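Local coordinates for protein At4g34840 (Arabidopsis thaliana, PDB 3BSF) that belongs to the nucleosidases of the phosphorylase superfamily, alpha/beta proteins built on a mixed beta sheet, and holds adenine in its pocket, at residues S14-I19 with L59-V64; L35-N40 with T48-K53; D96-A101 with F200-I205; Y118-V123 with L206-T211. All blocks are in the same frame, centred on the assembly; numbering follows the deposited sequence.

Overall arrangement
All four contacts join strands of one mixed beta sheet. Interactions 1 and 2 touch, their centres about 11 Å apart: Phe52 O lies 2.8 Å from Ile63 N, a probable hydrogen bond between strands 50-56 and 59-65. Interaction 1 also meets interaction 3, where strand 15-19 runs beside strand 97-106 and Ile19 N is 2.9 Å from Ile99 O. Interactions 3 and 4 share strand 204-213, with Asn100 O lying 3.0 Å from Ile207 N. Interaction 2 is the far end of the series, its centre about 25 Å from that of interaction 4. The adenine pocket belongs to the interaction 4 end, which contains its residue Thr211.

Interaction 1. Residues S14-I19 with L59-V64; sequences STIVFI and LNINIV
Asn60 is held through its backbone by two residues of the partner strand: its N donates to Ser14 O over 3.0 Å, and its O accepts from Ile16 N over 3.0 Å. The same alternation continues down the pair. Ile16 O receives Asn62 N, Asn62 O receives Phe18 N, and Phe18 O receives Val64 N at 2.7 Å. With short-segment axes 4.4 Å apart at closest approach and 18° between directions, 15-19 and 59-64 are parallel neighbours in register from Thr15-Asn60 to Ile19-Val64. They lie in the sheet of an alpha/beta fold, with a helix against each face: helix 227-246 brings Ile243 and Ile246 to the side of Ile16, Phe18 and Ile61, and helix 79-91 brings Val85 to Ile19 and Val64 on the other. On the first face the Phe18 ring lies alongside Ile61, both pointing the same way, and the ring edge at CE2 meets Ile61 CG2 at 3.5 Å. A chi1 of -82° turns the ring back beside its own backbone N, which brings that edge toward Ile61, while Phe18 CB rests on Ile63 CG1 at 3.7 Å. Ile16 and Leu59 join by their terminal CD1 methyls, 4.0 Å apart. On the opposite face, that of Val17 and Val64, Val17 CG1 approaches Val64 CG2 to 4.1 Å.

Interaction 2. Residues L35-N40 with T48-K53; sequences LVEEVN and TWIMFK
The Phe52 ring carries Glu37 over one face: Glu37 CG sits 4.3 Å from the Phe52 ring centroid and 22° off the normal, a CH-pi contact displaced toward the rim. Leu35 O lies at the edge, near the ring plane. Glu37 is fully extended (chi1 180°), which carries its carboxylate past the ring carbons toward Ile50; OE2 ends 3.8 Å from Phe52 CZ and 3.6 Å from Ile50 CG2. The carboxylate thus lies beyond the rim near Phe52 CZ, its plane turned 18° from that of the ring. Beneath these groups the backbones form a beta hairpin. Val36 and Lys53 are a hydrogen-bonded antiparallel pair, Val36 N to Lys53 O and Lys53 N to Val36 O both spanning 2.9 Å, and Glu37 faces Phe52 as the non-hydrogen-bonded pair. Glu38 N also donates to Met51 O, through a bent bond. On the face of Val36, Glu38, Met51 and Lys53, Met51 lies alongside Glu38, its CE against Glu38 CG and CB. Glu38 OE1 and Lys53 NZ stay 6.3 Å apart, so their opposite charges do not form a salt bridge. Helix 23-33 covers the Phe52 side, with Ile30 against both Leu35 and Phe52, and strand 59-65 flanks strand 50-56, its Asn62 meeting Met51 and Lys53.

Interaction 3. Residues D96-A101 with F200-I205; sequences DLIINA and FKVPTI
Ile98 O is approached by two donors from the neighbouring strand. Ile205 N bonds to it at 3.0 Å, in the carbonyl plane, while Thr204 OG1 adds only a weak bond at 3.5 Å. Thr204 OG1 stands anti to its backbone N (chi1 -159°), which swings the hydroxyl round toward that carbonyl. The pair belongs to the parallel core of the mixed sheet: strand 97-106 runs beside the start of strand 204-213, and helix 190-199 leads into the second strand. That helix ends in a Schellman motif, with Lys201 as the positive-phi C-prime residue and Val202 N bonded back to Ala197 O. Before the strand proper begins, Pro203 O already accepts Ile98 N, and the N-H...O angle of 175° makes this the straightest of the backbone bonds. At the other end Asn100 N donates to Ile205 O over 2.7 Å. Hydrophobic contacts follow the two faces. Ile98 meets Val202 at about a right angle through their CG2 methyls, on the side where Val193 and Ala197 of helix 190-199 also reach Ile98. On the other face, the Leu97 side chain extends with CG opposite N (chi1 179°), which brings CD1 to Pro203 CB at 3.6 Å and to Ile205 CD1 at 4.1 Å. The carboxylate of Asp96 turns elsewhere, OD2 taking the backbone N of Ser14 and Thr15, at the start of strand 15-19. Ile99 and Ile205 lie side by side, pointing the same way, with Ile99 CG1 4.0 Å from Ile205 CB.

Interaction 4. Residues Y118-V123 with L206-T211; sequences YVVSTV and LIKGVT
Val120 sets its CB against Leu206 CB at 3.6 Å and sends its CG2 branch obliquely to Lys208 CG, 3.8 Å away. That branch is anti to the carbonyl carbon of Val120 (chi1 175° for the other branch, CG1), which leaves it beside the backbone N, against Leu206 O and Lys208 CG. Lys208 gives only the root of its chain to this contact: bent at chi2 (-67°), it leads its ammonium away to a salt bridge with Asp187, a residue of the adenine pocket. At the other end of the pair Val210 CG2 lies 4.0 Å from both CD1 and CE1 of Tyr118, an oblique approach to these ring carbons; the Tyr118 OH bonds to Lys158 NZ. Strands 117-125 and 204-213 are antiparallel neighbours in the mixed sheet, their short-segment axes at 143°. Tyr118 and Lys208 are a hydrogen-bonded pair, each N giving to the other's O over 3.1 Å, and Val120 N donates to Leu206 O over 2.9 Å. The chain turns a corner at Ser121 and Thr122. Beyond it Val123 points its side chain toward Leu206, CG1 4.3 Å from Leu206 CD2. On the face of Val119 and Ile207, Ile207 CG2 reaches Tyr118 O at 3.8 Å, and Leu239 of helix 227-246 packs on Ile207. Strand 204-213 continues to Thr211, which touches the bound adenine.

Interaction 1. Residues S14-I19 with L59-V64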
# COMPACT_ATOMS: atom_id res chain seq x y z
N SER A 14 -2.53 27.70 5.45
CA SER A 14 -1.67 27.88 6.60
C SER A 14 -0.58 26.83 6.67
O SER A 14 0.60 27.16 6.79
CB SER A 14 -2.50 27.84 7.89
OG SER A 14 -1.71 28.24 8.99
N THR A 15 -0.95 25.56 6.56
CA THR A 15 0.04 24.50 6.64
C THR A 15 0.14 23.58 5.42
O THR A 15 -0.87 23.17 4.84
CB THR A 15 -0.17 23.67 7.88
OG1 THR A 15 -1.41 22.97 7.77
CG2 THR A 15 -0.23 24.56 9.11
N ILE A 16 1.38 23.28 5.05
CA ILE A 16 1.68 22.41 3.92
C ILE A 16 2.53 21.20 4.29
O ILE A 16 3.69 21.35 4.70
CB ILE A 16 2.47 23.17 2.82
CG1 ILE A 16 1.64 24.33 2.28
CG2 ILE A 16 2.84 22.22 1.71
CD1 ILE A 16 2.34 25.15 1.22
N VAL A 17 1.97 20.00 4.14
CA VAL A 17 2.72 18.79 4.42
C VAL A 17 3.25 18.17 3.14
O VAL A 17 2.49 17.85 2.23
CB VAL A 17 1.87 17.72 5.13
CG1 VAL A 17 2.67 16.43 5.26
CG2 VAL A 17 1.45 18.22 6.48
N PHE A 18 4.57 18.01 3.08
CA PHE A 18 5.25 17.39 1.95
C PHE A 18 5.50 15.92 2.24
O PHE A 18 6.01 15.57 3.31
CB PHE A 18 6.60 18.05 1.72
CG PHE A 18 6.52 19.31 0.94
CD1 PHE A 18 6.58 19.28 -0.44
CD2 PHE A 18 6.36 20.53 1.59
CE1 PHE A 18 6.48 20.45 -1.18
CE2 PHE A 18 6.26 21.70 0.87
CZ PHE A 18 6.32 21.67 -0.52
N ILE A 19 5.15 15.06 1.29
CA ILE A 19 5.39 13.63 1.43
C ILE A 19 6.51 13.22 0.44
O ILE A 19 6.35 13.35 -0.78
CB ILE A 19 4.10 12.82 1.12
CG1 ILE A 19 3.00 13.18 2.12
CG2 ILE A 19 4.38 11.32 1.17
CD1 ILE A 19 3.28 12.76 3.57
N LEU A 59 3.78 30.27 6.24
CA LEU A 59 3.46 28.87 5.99
C LEU A 59 4.20 27.90 6.89
O LEU A 59 5.42 27.98 7.04
CB LEU A 59 3.78 28.50 4.54
CG LEU A 59 3.29 29.35 3.36
CD1 LEU A 59 3.87 28.74 2.10
CD2 LEU A 59 1.76 29.38 3.29
N ASN A 60 3.47 26.97 7.48
CA ASN A 60 4.06 25.94 8.33
C ASN A 60 4.35 24.77 7.41
O ASN A 60 3.48 23.95 7.13
CB ASN A 60 3.07 25.49 9.40
CG ASN A 60 2.55 26.63 10.21
OD1 ASN A 60 3.30 27.32 10.88
ND2 ASN A 60 1.24 26.84 10.15
N ILE A 61 5.59 24.70 6.94
CA ILE A 61 5.98 23.62 6.06
C ILE A 61 6.44 22.39 6.86
O ILE A 61 7.26 22.51 7.77
CB ILE A 61 7.13 24.07 5.13
CG1 ILE A 61 6.92 25.54 4.71
CG2 ILE A 61 7.20 23.15 3.91
CD1 ILE A 61 5.64 25.81 3.95
N ASN A 62 5.88 21.23 6.52
CA ASN A 62 6.24 19.98 7.17
C ASN A 62 6.58 18.95 6.12
O ASN A 62 5.76 18.66 5.25
CB ASN A 62 5.09 19.43 8.02
CG ASN A 62 4.84 20.26 9.26
OD1 ASN A 62 4.34 21.39 9.19
ND2 ASN A 62 5.20 19.71 10.42
N ILE A 63 7.79 18.41 6.17
CA ILE A 63 8.18 17.38 5.22
C ILE A 63 8.24 16.06 5.98
O ILE A 63 9.05 15.90 6.90
CB ILE A 63 9.57 17.66 4.60
CG1 ILE A 63 9.54 18.96 3.80
CG2 ILE A 63 9.96 16.51 3.69
CD1 ILE A 63 10.83 19.26 3.09
N VAL A 64 7.38 15.12 5.63
CA VAL A 64 7.37 13.84 6.31
C VAL A 64 7.88 12.76 5.38
O VAL A 64 7.48 12.69 4.23
CB VAL A 64 5.94 13.48 6.79
CG1 VAL A 64 5.95 12.17 7.53
CG2 VAL A 64 5.42 14.58 7.71

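Interaction 2. Residues L35-N40 with T48-K53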
# COMPACT_ATOMS: atom_id res chain seq x y z
N LEU A 35 14.79 23.82 7.70
CA LEU A 35 13.77 23.12 8.47
C LEU A 35 14.45 22.30 9.55
O LEU A 35 15.56 21.79 9.36
CB LEU A 35 12.96 22.18 7.57
CG LEU A 35 12.23 22.79 6.38
CD1 LEU A 35 11.39 21.70 5.74
CD2 LEU A 35 11.35 23.97 6.82
N VAL A 36 13.79 22.17 10.69
CA VAL A 36 14.35 21.40 11.79
C VAL A 36 13.65 20.06 11.90
O VAL A 36 12.44 19.97 11.76
CB VAL A 36 14.20 22.15 13.12
CG1 VAL A 36 12.72 22.36 13.45
CG2 VAL A 36 14.89 21.38 14.21
N GLU A 37 14.43 19.01 12.14
CA GLU A 37 13.85 17.69 12.27
C GLU A 37 13.18 17.55 13.63
O GLU A 37 13.83 17.67 14.66
CB GLU A 37 14.93 16.63 12.11
CG GLU A 37 14.40 15.22 12.24
CD GLU A 37 15.48 14.18 12.06
OE1 GLU A 37 16.53 14.29 12.72
OE2 GLU A 37 15.26 13.25 11.25
N GLU A 38 11.87 17.32 13.62
CA GLU A 38 11.11 17.15 14.85
C GLU A 38 11.61 15.89 15.55
O GLU A 38 11.75 14.84 14.92
CB GLU A 38 9.61 16.99 14.53
CG GLU A 38 8.70 17.05 15.75
CD GLU A 38 8.39 18.48 16.18
OE1 GLU A 38 7.66 19.18 15.44
OE2 GLU A 38 8.89 18.91 17.26
N VAL A 39 11.90 16.00 16.84
CA VAL A 39 12.38 14.85 17.60
C VAL A 39 11.15 14.06 18.02
O VAL A 39 10.99 12.91 17.64
CB VAL A 39 13.18 15.29 18.85
CG1 VAL A 39 13.68 14.08 19.61
CG2 VAL A 39 14.34 16.17 18.42
N ASN A 40 10.29 14.69 18.81
CA ASN A 40 9.07 14.02 19.22
C ASN A 40 8.08 14.11 18.06
O ASN A 40 7.37 15.10 17.91
CB ASN A 40 8.46 14.70 20.45
CG ASN A 40 9.15 14.30 21.73
OD1 ASN A 40 10.33 14.53 21.89
ND2 ASN A 40 8.40 13.70 22.64
N THR A 48 9.42 4.25 11.77
CA THR A 48 10.74 4.87 11.53
C THR A 48 10.62 6.21 10.79
O THR A 48 11.62 6.78 10.34
CB THR A 48 11.69 3.94 10.70
OG1 THR A 48 11.11 3.65 9.41
CG2 THR A 48 11.93 2.64 11.45
N TRP A 49 9.38 6.70 10.69
CA TRP A 49 9.10 7.96 10.00
C TRP A 49 9.77 9.18 10.61
O TRP A 49 9.82 9.34 11.83
CB TRP A 49 7.59 8.18 9.93
CG TRP A 49 6.86 6.95 9.53
CD1 TRP A 49 7.39 5.87 8.85
CD2 TRP A 49 5.47 6.65 9.73
NE1 TRP A 49 6.41 4.92 8.64
CE2 TRP A 49 5.22 5.38 9.17
CE3 TRP A 49 4.41 7.34 10.34
CZ2 TRP A 49 3.96 4.78 9.19
CZ3 TRP A 49 3.15 6.73 10.36
CH2 TRP A 49 2.94 5.47 9.80
N ILE A 50 10.29 10.04 9.74
CA ILE A 50 10.95 11.27 10.17
C ILE A 50 10.18 12.51 9.71
O ILE A 50 9.52 12.49 8.67
CB ILE A 50 12.40 11.32 9.63
CG1 ILE A 50 12.42 10.97 8.15
CG2 ILE A 50 13.26 10.33 10.40
CD1 ILE A 50 13.82 10.86 7.58
N MET A 51 10.25 13.58 10.48
CA MET A 51 9.54 14.79 10.10
C MET A 51 10.38 16.04 10.27
O MET A 51 11.13 16.17 11.22
CB MET A 51 8.25 14.92 10.93
CG MET A 51 7.53 16.27 10.85
SD MET A 51 5.92 16.28 11.70
CE MET A 51 6.39 16.12 13.41
N PHE A 52 10.27 16.96 9.31
CA PHE A 52 10.98 18.23 9.36
C PHE A 52 9.96 19.37 9.31
O PHE A 52 9.19 19.49 8.35
CB PHE A 52 11.96 18.37 8.20
CG PHE A 52 13.02 17.31 8.17
CD1 PHE A 52 12.75 16.04 7.65
CD2 PHE A 52 14.29 17.57 8.66
CE1 PHE A 52 13.74 15.06 7.62
CE2 PHE A 52 15.28 16.60 8.63
CZ PHE A 52 15.01 15.35 8.10
N LYS A 53 9.94 20.18 10.36
CA LYS A 53 9.01 21.29 10.46
C LYS A 53 9.73 22.61 10.28
O LYS A 53 10.93 22.71 10.53
CB LYS A 53 8.29 21.27 11.82
CG LYS A 53 7.12 22.27 11.93
CD LYS A 53 6.21 21.99 13.15
CE LYS A 53 5.12 23.08 13.34
NZ LYS A 53 4.20 23.26 12.17

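Interaction 3. Residues D96-A101 with F200-I205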
# COMPACT_ATOMS: atom_id res chain seq x y z
N ASP A 96 -3.48 21.77 5.34
CA ASP A 96 -4.43 22.44 4.47
C ASP A 96 -4.15 21.94 3.06
O ASP A 96 -5.05 21.77 2.25
CB ASP A 96 -4.23 23.95 4.51
CG ASP A 96 -4.69 24.59 5.82
OD1 ASP A 96 -5.81 24.27 6.28
OD2 ASP A 96 -3.94 25.44 6.36
N LEU A 97 -2.87 21.70 2.79
CA LEU A 97 -2.45 21.26 1.47
C LEU A 97 -1.33 20.24 1.56
O LEU A 97 -0.30 20.48 2.20
CB LEU A 97 -1.98 22.46 0.67
CG LEU A 97 -1.47 22.27 -0.75
CD1 LEU A 97 -2.61 21.88 -1.69
CD2 LEU A 97 -0.83 23.58 -1.19
N ILE A 98 -1.52 19.10 0.93
CA ILE A 98 -0.50 18.08 0.94
C ILE A 98 0.10 17.95 -0.46
O ILE A 98 -0.61 17.89 -1.46
CB ILE A 98 -1.07 16.73 1.45
CG1 ILE A 98 -0.22 15.58 0.92
CG2 ILE A 98 -2.52 16.60 1.05
CD1 ILE A 98 -0.76 14.23 1.31
N ILE A 99 1.43 17.94 -0.52
CA ILE A 99 2.15 17.84 -1.78
C ILE A 99 3.12 16.67 -1.78
O ILE A 99 3.89 16.48 -0.85
CB ILE A 99 2.94 19.12 -2.06
CG1 ILE A 99 1.99 20.32 -2.06
CG2 ILE A 99 3.68 19.01 -3.40
CD1 ILE A 99 2.68 21.65 -2.26
N ASN A 100 3.06 15.89 -2.86
CA ASN A 100 3.91 14.72 -3.05
C ASN A 100 4.97 14.98 -4.10
O ASN A 100 4.68 14.95 -5.29
CB ASN A 100 3.07 13.53 -3.48
CG ASN A 100 3.92 12.34 -3.85
OD1 ASN A 100 4.77 11.91 -3.09
ND2 ASN A 100 3.68 11.79 -5.04
N ALA A 101 6.20 15.19 -3.65
CA ALA A 101 7.29 15.44 -4.58
C ALA A 101 8.35 14.33 -4.64
O ALA A 101 8.46 13.49 -3.74
CB ALA A 101 7.94 16.78 -4.24
N PHE A 200 -9.87 11.76 2.87
CA PHE A 200 -10.04 12.87 3.82
C PHE A 200 -10.27 14.13 3.02
O PHE A 200 -10.19 15.23 3.55
CB PHE A 200 -8.80 13.06 4.71
CG PHE A 200 -8.53 11.92 5.63
CD1 PHE A 200 -7.70 10.88 5.25
CD2 PHE A 200 -9.18 11.84 6.85
CE1 PHE A 200 -7.53 9.77 6.07
CE2 PHE A 200 -9.02 10.74 7.68
CZ PHE A 200 -8.20 9.70 7.29
N LYS A 201 -10.54 13.97 1.73
CA LYS A 201 -10.78 15.09 0.84
C LYS A 201 -9.90 16.33 1.06
O LYS A 201 -10.40 17.45 1.09
CB LYS A 201 -12.25 15.49 0.90
CG LYS A 201 -13.12 14.88 -0.20
CD LYS A 201 -13.37 13.38 -0.03
CE LYS A 201 -14.24 12.84 -1.18
NZ LYS A 201 -14.65 11.40 -1.00
N VAL A 202 -8.59 16.14 1.21
CA VAL A 202 -7.70 17.28 1.40
C VAL A 202 -6.97 17.62 0.09
O VAL A 202 -6.53 16.71 -0.63
CB VAL A 202 -6.67 17.00 2.55
CG1 VAL A 202 -6.33 15.53 2.60
CG2 VAL A 202 -5.40 17.83 2.35
N PRO A 203 -6.85 18.92 -0.24
CA PRO A 203 -6.17 19.41 -1.45
C PRO A 203 -4.83 18.73 -1.65
O PRO A 203 -4.03 18.66 -0.71
CB PRO A 203 -6.02 20.90 -1.18
CG PRO A 203 -7.28 21.20 -0.48
CD PRO A 203 -7.39 20.06 0.53
N THR A 204 -4.57 18.24 -2.85
CA THR A 204 -3.35 17.50 -3.10
C THR A 204 -2.65 17.85 -4.41
O THR A 204 -3.27 18.00 -5.45
CB THR A 204 -3.65 15.99 -3.05
OG1 THR A 204 -2.45 15.26 -2.80
CG2 THR A 204 -4.29 15.52 -4.38
N ILE A 205 -1.33 17.95 -4.35
CA ILE A 205 -0.53 18.26 -5.54
C ILE A 205 0.65 17.29 -5.67
O ILE A 205 1.27 16.90 -4.67
CB ILE A 205 0.01 19.69 -5.45
CG1 ILE A 205 -1.16 20.66 -5.40
CG2 ILE A 205 0.89 20.00 -6.65
CD1 ILE A 205 -0.74 22.09 -5.32

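Interaction 4. Residues Y118-V123 with L206-T211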
# COMPACT_ATOMS: atom_id res chain seq x y z
N TYR A 118 7.56 18.28 -14.00
CA TYR A 118 6.14 18.28 -14.27
C TYR A 118 5.28 18.40 -13.02
O TYR A 118 5.72 18.13 -11.91
CB TYR A 118 5.74 17.00 -15.01
CG TYR A 118 6.23 16.87 -16.45
CD1 TYR A 118 7.55 16.54 -16.74
CD2 TYR A 118 5.35 17.04 -17.51
CE1 TYR A 118 7.99 16.39 -18.05
CE2 TYR A 118 5.78 16.90 -18.83
CZ TYR A 118 7.10 16.57 -19.10
OH TYR A 118 7.54 16.42 -20.40
N VAL A 119 4.03 18.80 -13.25
CA VAL A 119 3.02 18.93 -12.22
C VAL A 119 1.94 17.94 -12.67
O VAL A 119 1.19 18.21 -13.62
CB VAL A 119 2.40 20.36 -12.15
CG1 VAL A 119 1.17 20.35 -11.23
CG2 VAL A 119 3.42 21.36 -11.67
N VAL A 120 1.90 16.79 -12.00
CA VAL A 120 0.93 15.74 -12.32
C VAL A 120 -0.50 16.28 -12.34
O VAL A 120 -0.92 16.99 -11.42
CB VAL A 120 1.03 14.59 -11.32
CG1 VAL A 120 -0.06 13.55 -11.58
CG2 VAL A 120 2.42 13.96 -11.40
N SER A 121 -1.23 15.93 -13.40
CA SER A 121 -2.63 16.36 -13.60
C SER A 121 -3.59 15.30 -13.11
O SER A 121 -4.56 15.58 -12.40
CB SER A 121 -2.91 16.59 -15.08
OG SER A 121 -3.06 15.36 -15.76
N THR A 122 -3.33 14.08 -13.54
CA THR A 122 -4.14 12.94 -13.18
C THR A 122 -3.14 11.81 -12.98
O THR A 122 -2.16 11.70 -13.74
CB THR A 122 -5.15 12.61 -14.32
OG1 THR A 122 -5.81 11.36 -14.06
CG2 THR A 122 -4.43 12.53 -15.64
N VAL A 123 -3.38 10.99 -11.96
CA VAL A 123 -2.51 9.87 -11.65
C VAL A 123 -3.30 8.57 -11.53
O VAL A 123 -4.48 8.59 -11.17
CB VAL A 123 -1.72 10.11 -10.34
CG1 VAL A 123 -2.66 10.02 -9.12
CG2 VAL A 123 -0.57 9.10 -10.25
N LEU A 206 0.95 16.89 -6.91
CA LEU A 206 2.06 15.97 -7.16
C LEU A 206 3.05 16.58 -8.12
O LEU A 206 2.71 16.98 -9.23
CB LEU A 206 1.55 14.64 -7.71
CG LEU A 206 0.63 13.83 -6.78
CD1 LEU A 206 -0.69 14.56 -6.62
CD2 LEU A 206 0.38 12.45 -7.36
N ILE A 207 4.29 16.68 -7.67
CA ILE A 207 5.35 17.26 -8.47
C ILE A 207 6.47 16.24 -8.69
O ILE A 207 7.03 15.70 -7.73
CB ILE A 207 5.88 18.52 -7.78
CG1 ILE A 207 4.76 19.55 -7.68
CG2 ILE A 207 7.08 19.09 -8.53
CD1 ILE A 207 5.14 20.78 -6.90
N LYS A 208 6.81 15.98 -9.95
CA LYS A 208 7.83 14.98 -10.27
C LYS A 208 9.02 15.45 -11.12
O LYS A 208 8.83 16.07 -12.17
CB LYS A 208 7.15 13.80 -10.94
CG LYS A 208 5.92 13.32 -10.18
CD LYS A 208 6.29 12.71 -8.83
CE LYS A 208 5.08 12.11 -8.12
NZ LYS A 208 5.47 11.32 -6.90
N GLY A 209 10.23 15.13 -10.66
CA GLY A 209 11.45 15.50 -11.38
C GLY A 209 11.95 14.32 -12.20
O GLY A 209 12.30 13.27 -11.63
N VAL A 210 12.00 14.48 -13.52
CA VAL A 210 12.42 13.39 -14.41
C VAL A 210 13.91 13.11 -14.34
O VAL A 210 14.72 13.93 -14.75
CB VAL A 210 12.04 13.68 -15.89
CG1 VAL A 210 12.35 12.47 -16.75
CG2 VAL A 210 10.57 14.05 -16.00
N THR A 211 14.27 11.93 -13.85
CA THR A 211 15.68 11.56 -13.73
C THR A 211 16.11 10.47 -14.70
O THR A 211 17.29 10.27 -14.93
CB THR A 211 15.98 11.07 -12.31
OG1 THR A 211 15.13 9.97 -12.00
CG2 THR A 211 15.78 12.21 -11.30